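Local coordinates for protein cyclopenase asqI (Emericella nidulans, PDB 5YY3) that catalyses the zinc-dependent conversion of 4'-methoxycyclopenin into 4'-methoxyviridicatin, with release of methyl isocyanate, in aspoquinolone biosynthesis, at residues L172-R177 with M456-K461; D181-H186 with A387-C392. All blocks are in the same frame, centred on the assembly; numbering follows the deposited sequence.

Overall arrangement
Both contacts are buried, but interaction 2 lies nearer the centre of the chain, its centre about 10 Å from it against about 18 Å for interaction 1. Helix 174-177 contributes to one side of interaction 1 and the next helix, 180-193, contributes one side of interaction 2, so the two are neighbours. Lys461 NZ of one forms a salt bridge with Asp181 OD2 of the other. In interaction 1 the helical domain, related to the copper domain of hemocyanins, meets the loop before strand 461-475 of the Ig-like region, largely through backbone and aliphatic packing near another subunit. Interaction 2 stays within the helical domain, where flat groups stack beside the zinc site.

Interaction 1 (L172-R177 with M456-K461); sequences LLSYWR and MESKAK
Tyr175 and Ala460 make the apolar part of this contact, their CB atoms 3.8 Å apart, and Leu448 of strand 443-449 packs against both. The phenol does not continue into the 456-461 loop. With CG between the backbone N and the carbonyl carbon (chi1 71°), the ring leads away from it, and its OH hydrogen-bonds to Glu228 and Trp232.

Backbone groups take part as well. Ser458 O accepts a C-H...O contact from Tyr175 CA at 3.0 Å, with an angle of 134° at the hydrogen. The same carbonyl takes Ala460 N at 2.7 Å, closing a gamma turn with Lys459, at positive phi, in the middle. That turn pushes the Lys459 side chain toward the start of helix 174-177. Its methylenes run past Ser174, CD lies 4.0 Å from Leu172 O, and a bend at the last torsion sets NZ 3.4 Å from Ser174 CB.

The polar ends find their partners mostly outside the two segments. Lys459 NZ forms a salt bridge with Glu160, and Ser458 OG hydrogen-bonds to Asp178. Within the loop, Lys461 NZ meets Glu457 OE2 at 2.8 Å on its syn lone pair, while Asp179 and Asp181 also pair with this lysine. A second subunit packs close by, its Cys162 against Lys459 and its Ala164 against Leu172.

The helical domain and the Ig-like region therefore join here through close-fitting backbone and aliphatic groups, while buried polar ends are paired with residues of the surrounding structure, such as Glu160, Asp178 and Glu228. The surrounding acidic side chains would be expected to favour charged lysines.

Interaction 2 (D181-H186 with A387-C392); sequences DLNDSH and APRDPC
The imidazole of His186 carries Pro388 on one face: CG sits 3.6 Å from the ring centroid, a CH-pi contact, and CD comes within 3.5 Å of His186 CD2. Ala387 CB approaches obliquely, 4.2 Å from His186 NE2. The second flat pair is a stack of amide on guanidinium. Asn183 CG lies over one face of the Arg389 guanidinium, offset toward its rim, with the two planes only 18° apart although the side chains cross at about a right angle. Asn183 OD1 also touches Arg389 CG at 3.6 Å.

A water ties the stacked pair together, donating to Asn183 OD1 at 3.2 Å and accepting from Arg389 NE at 3.2 Å. Other polar ends are held from outside: Asn183 ND2 gives to the carbonyls of Asp179 and Arg177, and Arg389 NH1 reaches Met456 O and pairs with Asp178. Leu182 CD2 adds a looser apolar touch on Pro388 CB at 4.4 Å.

Beyond the stacks, Asp390 caps helix 391-410, its OD1 accepting from Cys392 N at 3.0 Å in a nearly straight bond (165°) that arrives from well above the carboxylate plane. Tyr264 OH holds the same oxygen.

His186, on helix 180-193, is one of the zinc ligands with His190 and His218. Its CG is anti to the backbone N (chi1 174°), which carries the ring out over the proline. Pro388 is thus a second-shell residue, an apolar backing that probably limits how the imidazole can tilt, while the hydrated amide-guanidinium stack joins the same two segments one turn earlier on helix 180-193.

Interaction 1 (L172-R177 with M456-K461)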
ATOM      1  N   LEU A 172      -3.598 -11.862   1.746  1.00 22.52           N
ATOM      2  CA  LEU A 172      -2.870 -12.297   0.563  1.00 23.31           C
ATOM      3  C   LEU A 172      -2.465 -13.774   0.645  1.00 24.77           C
ATOM      4  O   LEU A 172      -2.306 -14.437  -0.391  1.00 25.49           O
ATOM      5  CB  LEU A 172      -1.638 -11.411   0.334  1.00 27.16           C
ATOM      6  CG  LEU A 172      -1.911 -10.010  -0.252  1.00 25.28           C
ATOM      7  CD1 LEU A 172      -0.607  -9.235  -0.464  1.00 24.45           C
ATOM      8  CD2 LEU A 172      -2.715 -10.089  -1.557  1.00 20.05           C
ATOM      9  N   LEU A 173      -2.312 -14.282   1.867  1.00 22.69           N
ATOM     10  CA  LEU A 173      -1.862 -15.667   2.105  1.00 23.31           C
ATOM     11  C   LEU A 173      -2.982 -16.690   1.917  1.00 23.58           C
ATOM     12  O   LEU A 173      -2.788 -17.895   2.075  1.00 22.48           O
ATOM     13  CB  LEU A 173      -1.305 -15.806   3.513  1.00 21.36           C
ATOM     14  CG  LEU A 173      -0.047 -14.970   3.743  1.00 25.25           C
ATOM     15  CD1 LEU A 173       0.502 -15.213   5.156  1.00 19.93           C
ATOM     16  CD2 LEU A 173       0.981 -15.322   2.665  1.00 21.48           C
ATOM     17  N   SER A 174      -4.163 -16.191   1.605  1.00 23.12           N
ATOM     18  CA  SER A 174      -5.317 -17.024   1.329  1.00 21.73           C
ATOM     19  C   SER A 174      -5.013 -18.181   0.354  1.00 19.67           C
ATOM     20  O   SER A 174      -5.530 -19.281   0.526  1.00 22.67           O
ATOM     21  CB  SER A 174      -6.452 -16.099   0.822  1.00 24.87           C
ATOM     22  OG  SER A 174      -7.174 -16.670  -0.241  1.00 28.19           O
ATOM     23  N   TYR A 175      -4.167 -17.945  -0.650  1.00 18.49           N
ATOM     24  CA  TYR A 175      -3.830 -19.006  -1.626  1.00 21.38           C
ATOM     25  C   TYR A 175      -3.197 -20.220  -0.935  1.00 21.50           C
ATOM     26  O   TYR A 175      -3.402 -21.378  -1.316  1.00 20.85           O
ATOM     27  CB  TYR A 175      -2.876 -18.487  -2.726  1.00 19.92           C
ATOM     28  CG  TYR A 175      -1.462 -18.213  -2.240  1.00 19.41           C
ATOM     29  CD1 TYR A 175      -1.110 -16.968  -1.714  1.00 17.58           C
ATOM     30  CD2 TYR A 175      -0.480 -19.202  -2.300  1.00 17.38           C
ATOM     31  CE1 TYR A 175       0.178 -16.722  -1.259  1.00 16.44           C
ATOM     32  CE2 TYR A 175       0.798 -18.970  -1.840  1.00 19.54           C
ATOM     33  CZ  TYR A 175       1.130 -17.727  -1.325  1.00 16.90           C
ATOM     34  OH  TYR A 175       2.418 -17.500  -0.866  1.00 20.33           O
ATOM     35  N   TRP A 176      -2.430 -19.936   0.103  1.00 20.42           N
ATOM     36  CA  TRP A 176      -1.735 -20.958   0.843  1.00 20.04           C
ATOM     37  C   TRP A 176      -2.695 -21.632   1.829  1.00 23.69           C
ATOM     38  O   TRP A 176      -2.735 -22.857   1.920  1.00 25.59           O
ATOM     39  CB  TRP A 176      -0.551 -20.326   1.566  1.00 19.67           C
ATOM     40  CG  TRP A 176       0.578 -21.216   1.934  1.00 18.03           C
ATOM     41  CD1 TRP A 176       1.675 -21.484   1.182  1.00 17.73           C
ATOM     42  CD2 TRP A 176       0.773 -21.894   3.193  1.00 18.48           C
ATOM     43  NE1 TRP A 176       2.536 -22.303   1.877  1.00 19.34           N
ATOM     44  CE2 TRP A 176       2.007 -22.567   3.110  1.00 17.04           C
ATOM     45  CE3 TRP A 176       0.023 -21.991   4.368  1.00 17.67           C
ATOM     46  CZ2 TRP A 176       2.509 -23.340   4.164  1.00 19.84           C
ATOM     47  CZ3 TRP A 176       0.526 -22.769   5.418  1.00 18.57           C
ATOM     48  CH2 TRP A 176       1.751 -23.434   5.302  1.00 16.39           C
ATOM     49  N   ARG A 177      -3.480 -20.845   2.556  1.00 20.12           N
ATOM     50  CA  ARG A 177      -4.398 -21.432   3.547  1.00 21.14           C
ATOM     51  C   ARG A 177      -5.562 -22.194   2.906  1.00 25.68           C
ATOM     52  O   ARG A 177      -6.047 -23.185   3.471  1.00 19.93           O
ATOM     53  CB  ARG A 177      -4.941 -20.354   4.477  1.00 20.70           C
ATOM     54  CG  ARG A 177      -3.865 -19.621   5.300  1.00 21.56           C
ATOM     55  CD  ARG A 177      -4.522 -18.710   6.345  1.00 19.74           C
ATOM     56  NE  ARG A 177      -5.543 -17.873   5.722  1.00 24.35           N
ATOM     57  CZ  ARG A 177      -5.398 -16.575   5.445  1.00 21.72           C
ATOM     58  NH1 ARG A 177      -4.284 -15.926   5.765  1.00 19.18           N
ATOM     59  NH2 ARG A 177      -6.379 -15.921   4.854  1.00 22.16           N
ATOM     60  N   MET A 456     -12.371 -25.092  -3.991  1.00 26.85           N
ATOM     61  CA  MET A 456     -12.365 -24.149  -2.861  1.00 27.21           C
ATOM     62  C   MET A 456     -11.037 -23.427  -2.618  1.00 25.14           C
ATOM     63  O   MET A 456     -10.693 -23.136  -1.478  1.00 25.45           O
ATOM     64  CB  MET A 456     -12.787 -24.866  -1.573  1.00 24.56           C
ATOM     65  CG  MET A 456     -14.179 -25.499  -1.674  1.00 32.55           C
ATOM     66  SD  MET A 456     -15.421 -24.300  -2.208  1.00 38.24           S
ATOM     67  CE  MET A 456     -16.515 -25.291  -3.229  1.00 37.70           C
ATOM     68  N   GLU A 457     -10.307 -23.112  -3.683  1.00 25.43           N
ATOM     69  CA  GLU A 457      -9.047 -22.375  -3.558  1.00 26.91           C
ATOM     70  C   GLU A 457      -9.246 -20.898  -3.886  1.00 26.72           C
ATOM     71  O   GLU A 457     -10.230 -20.521  -4.518  1.00 23.74           O
ATOM     72  CB  GLU A 457      -7.974 -22.980  -4.467  1.00 22.26           C
ATOM     73  CG  GLU A 457      -7.663 -24.433  -4.158  1.00 22.63           C
ATOM     74  CD  GLU A 457      -6.546 -24.990  -5.021  1.00 24.93           C
ATOM     75  OE1 GLU A 457      -6.482 -24.670  -6.221  1.00 23.87           O
ATOM     76  OE2 GLU A 457      -5.726 -25.760  -4.497  1.00 23.37           O
ATOM     77  N   SER A 458      -8.317 -20.055  -3.447  1.00 23.77           N
ATOM     78  CA  SER A 458      -8.435 -18.627  -3.731  1.00 22.94           C
ATOM     79  C   SER A 458      -7.095 -18.003  -4.075  1.00 25.50           C
ATOM     80  O   SER A 458      -6.053 -18.477  -3.618  1.00 24.23           O
ATOM     81  CB  SER A 458      -9.068 -17.896  -2.548  1.00 28.78           C
ATOM     82  OG  SER A 458      -8.361 -18.164  -1.346  1.00 27.29           O
ATOM     83  N   LYS A 459      -7.152 -16.964  -4.914  1.00 25.68           N
ATOM     84  CA  LYS A 459      -6.037 -16.062  -5.216  1.00 23.80           C
ATOM     85  C   LYS A 459      -4.925 -16.674  -6.081  1.00 22.98           C
ATOM     86  O   LYS A 459      -4.429 -16.016  -6.988  1.00 25.26           O
ATOM     87  CB  LYS A 459      -5.445 -15.502  -3.912  1.00 20.93           C
ATOM     88  CG  LYS A 459      -6.398 -14.547  -3.165  1.00 24.77           C
ATOM     89  CD  LYS A 459      -5.620 -13.487  -2.366  1.00 23.71           C
ATOM     90  CE  LYS A 459      -6.549 -12.509  -1.643  1.00 24.68           C
ATOM     91  NZ  LYS A 459      -7.511 -13.196  -0.708  1.00 22.66           N
ATOM     92  N   ALA A 460      -4.538 -17.917  -5.803  1.00 22.23           N
ATOM     93  CA  ALA A 460      -3.518 -18.613  -6.595  1.00 24.78           C
ATOM     94  C   ALA A 460      -3.435 -20.095  -6.218  1.00 22.95           C
ATOM     95  O   ALA A 460      -4.005 -20.526  -5.216  1.00 23.39           O
ATOM     96  CB  ALA A 460      -2.146 -17.957  -6.416  1.00 19.96           C
ATOM     97  N   LYS A 461      -2.749 -20.862  -7.059  1.00 20.70           N
ATOM     98  CA  LYS A 461      -2.328 -22.218  -6.737  1.00 22.54           C
ATOM     99  C   LYS A 461      -0.809 -22.256  -6.813  1.00 19.11           C
ATOM    100  O   LYS A 461      -0.254 -22.148  -7.905  1.00 23.41           O
ATOM    101  CB  LYS A 461      -2.925 -23.248  -7.703  1.00 24.37           C
ATOM    102  CG  LYS A 461      -2.463 -24.688  -7.447  1.00 20.66           C
ATOM    103  CD  LYS A 461      -3.005 -25.201  -6.109  1.00 24.31           C
ATOM    104  CE  LYS A 461      -2.612 -26.642  -5.839  1.00 22.66           C
ATOM    105  NZ  LYS A 461      -3.415 -27.241  -4.727  1.00 18.31           N
TER

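Interaction 2 (D181-H186 with A387-C392)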
ATOM      1  N   ASP A 181      -4.819 -29.155  -1.392  1.00 22.88           N
ATOM      2  CA  ASP A 181      -4.044 -30.306  -0.988  1.00 22.17           C
ATOM      3  C   ASP A 181      -3.535 -30.144   0.442  1.00 21.20           C
ATOM      4  O   ASP A 181      -3.382 -31.130   1.160  1.00 22.77           O
ATOM      5  CB  ASP A 181      -2.905 -30.551  -1.991  1.00 22.33           C
ATOM      6  CG  ASP A 181      -3.433 -30.941  -3.376  1.00 27.11           C
ATOM      7  OD1 ASP A 181      -3.846 -32.111  -3.543  1.00 27.95           O
ATOM      8  OD2 ASP A 181      -3.465 -30.078  -4.290  1.00 26.44           O
ATOM      9  N   LEU A 182      -3.279 -28.917   0.873  1.00 19.55           N
ATOM     10  CA  LEU A 182      -3.019 -28.712   2.292  1.00 20.64           C
ATOM     11  C   LEU A 182      -4.259 -29.120   3.077  1.00 23.61           C
ATOM     12  O   LEU A 182      -4.175 -29.814   4.085  1.00 22.44           O
ATOM     13  CB  LEU A 182      -2.658 -27.259   2.596  1.00 19.20           C
ATOM     14  CG  LEU A 182      -2.588 -26.854   4.066  1.00 23.08           C
ATOM     15  CD1 LEU A 182      -1.549 -27.675   4.803  1.00 21.69           C
ATOM     16  CD2 LEU A 182      -2.295 -25.358   4.203  1.00 20.84           C
ATOM     17  N   ASN A 183      -5.419 -28.704   2.602  1.00 23.21           N
ATOM     18  CA  ASN A 183      -6.633 -28.966   3.339  1.00 21.64           C
ATOM     19  C   ASN A 183      -7.014 -30.434   3.308  1.00 26.00           C
ATOM     20  O   ASN A 183      -7.432 -30.995   4.338  1.00 24.61           O
ATOM     21  CB  ASN A 183      -7.763 -28.105   2.800  1.00 25.35           C
ATOM     22  CG  ASN A 183      -7.801 -26.751   3.461  1.00 24.79           C
ATOM     23  OD1 ASN A 183      -8.394 -26.596   4.528  1.00 25.35           O
ATOM     24  ND2 ASN A 183      -7.138 -25.764   2.850  1.00 23.61           N
ATOM     25  N   ASP A 184      -6.851 -31.079   2.157  1.00 22.71           N
ATOM     26  CA  ASP A 184      -7.143 -32.505   2.115  1.00 28.41           C
ATOM     27  C   ASP A 184      -6.142 -33.267   2.979  1.00 25.13           C
ATOM     28  O   ASP A 184      -6.513 -34.219   3.650  1.00 29.17           O
ATOM     29  CB  ASP A 184      -7.133 -33.081   0.690  1.00 24.45           C
ATOM     30  CG  ASP A 184      -7.314 -34.606   0.687  1.00 25.90           C
ATOM     31  OD1 ASP A 184      -8.445 -35.069   0.964  1.00 24.79           O
ATOM     32  OD2 ASP A 184      -6.318 -35.338   0.454  1.00 27.93           O
ATOM     33  N   SER A 185      -4.879 -32.845   2.970  1.00 23.22           N
ATOM     34  CA  SER A 185      -3.865 -33.499   3.802  1.00 24.11           C
ATOM     35  C   SER A 185      -4.179 -33.385   5.295  1.00 25.56           C
ATOM     36  O   SER A 185      -4.039 -34.348   6.060  1.00 24.50           O
ATOM     37  CB  SER A 185      -2.483 -32.907   3.521  1.00 21.71           C
ATOM     38  OG  SER A 185      -1.614 -33.143   4.614  1.00 22.77           O
ATOM     39  N   HIS A 186      -4.575 -32.187   5.707  1.00 25.45           N
ATOM     40  CA  HIS A 186      -4.886 -31.895   7.094  1.00 25.48           C
ATOM     41  C   HIS A 186      -6.102 -32.707   7.531  1.00 28.64           C
ATOM     42  O   HIS A 186      -6.200 -33.163   8.670  1.00 29.48           O
ATOM     43  CB  HIS A 186      -5.144 -30.398   7.250  1.00 23.02           C
ATOM     44  CG  HIS A 186      -5.623 -29.985   8.608  1.00 28.63           C
ATOM     45  ND1 HIS A 186      -4.765 -29.765   9.664  1.00 29.79           N
ATOM     46  CD2 HIS A 186      -6.871 -29.718   9.069  1.00 24.50           C
ATOM     47  CE1 HIS A 186      -5.461 -29.382  10.717  1.00 29.41           C
ATOM     48  NE2 HIS A 186      -6.740 -29.343  10.383  1.00 26.56           N
ATOM     49  N   ALA A 387     -10.215 -25.652   9.145  1.00 25.60           N
ATOM     50  CA  ALA A 387      -9.398 -24.939  10.122  1.00 24.88           C
ATOM     51  C   ALA A 387      -8.167 -24.238   9.498  1.00 28.08           C
ATOM     52  O   ALA A 387      -7.939 -23.051   9.783  1.00 25.09           O
ATOM     53  CB  ALA A 387      -8.960 -25.885  11.228  1.00 27.22           C
ATOM     54  N   PRO A 388      -7.371 -24.949   8.652  1.00 26.50           N
ATOM     55  CA  PRO A 388      -6.215 -24.256   8.058  1.00 24.73           C
ATOM     56  C   PRO A 388      -6.571 -22.997   7.260  1.00 21.78           C
ATOM     57  O   PRO A 388      -5.702 -22.148   7.060  1.00 24.09           O
ATOM     58  CB  PRO A 388      -5.604 -25.313   7.123  1.00 24.76           C
ATOM     59  CG  PRO A 388      -6.024 -26.609   7.689  1.00 27.05           C
ATOM     60  CD  PRO A 388      -7.385 -26.382   8.294  1.00 23.82           C
ATOM     61  N   ARG A 389      -7.818 -22.869   6.822  1.00 22.05           N
ATOM     62  CA  ARG A 389      -8.210 -21.719   6.019  1.00 21.65           C
ATOM     63  C   ARG A 389      -8.285 -20.446   6.859  1.00 23.49           C
ATOM     64  O   ARG A 389      -8.069 -19.341   6.363  1.00 25.50           O
ATOM     65  CB  ARG A 389      -9.564 -21.953   5.355  1.00 23.07           C
ATOM     66  CG  ARG A 389      -9.740 -23.284   4.663  1.00 24.09           C
ATOM     67  CD  ARG A 389     -11.162 -23.409   4.129  1.00 21.31           C
ATOM     68  NE  ARG A 389     -11.290 -24.638   3.364  1.00 26.47           N
ATOM     69  CZ  ARG A 389     -11.009 -24.743   2.069  1.00 25.55           C
ATOM     70  NH1 ARG A 389     -10.612 -23.678   1.391  1.00 25.46           N
ATOM     71  NH2 ARG A 389     -11.132 -25.911   1.447  1.00 26.10           N
ATOM     72  N   ASP A 390      -8.598 -20.618   8.138  1.00 26.97           N
ATOM     73  CA  ASP A 390      -8.916 -19.512   9.043  1.00 25.31           C
ATOM     74  C   ASP A 390      -7.672 -18.976   9.776  1.00 24.60           C
ATOM     75  O   ASP A 390      -6.957 -19.741  10.422  1.00 25.03           O
ATOM     76  CB  ASP A 390      -9.961 -20.005  10.040  1.00 24.17           C
ATOM     77  CG  ASP A 390     -10.639 -18.884  10.805  1.00 25.02           C
ATOM     78  OD1 ASP A 390     -10.011 -17.817  11.003  1.00 24.01           O
ATOM     79  OD2 ASP A 390     -11.801 -19.102  11.230  1.00 22.91           O
ATOM     80  N   PRO A 391      -7.403 -17.663   9.672  1.00 23.83           N
ATOM     81  CA  PRO A 391      -6.211 -17.114  10.337  1.00 21.25           C
ATOM     82  C   PRO A 391      -6.241 -17.246  11.859  1.00 25.29           C
ATOM     83  O   PRO A 391      -5.165 -17.258  12.473  1.00 24.73           O
ATOM     84  CB  PRO A 391      -6.224 -15.634   9.930  1.00 23.92           C
ATOM     85  CG  PRO A 391      -7.004 -15.599   8.661  1.00 23.13           C
ATOM     86  CD  PRO A 391      -8.094 -16.641   8.861  1.00 25.04           C
ATOM     87  N   CYS A 392      -7.414 -17.345  12.483  1.00 26.19           N
ATOM     88  CA  CYS A 392      -7.399 -17.486  13.945  1.00 25.14           C
ATOM     89  C   CYS A 392      -6.740 -18.810  14.367  1.00 24.15           C
ATOM     90  O   CYS A 392      -6.118 -18.884  15.426  1.00 23.73           O
ATOM     91  CB  CYS A 392      -8.808 -17.362  14.548  1.00 25.33           C
ATOM     92  SG  CYS A 392      -9.959 -18.727  14.285  1.00 26.49           S
TER
HETATM   93  O   HOH W   1     -11.372 -27.750   4.224  1.00 31.91           O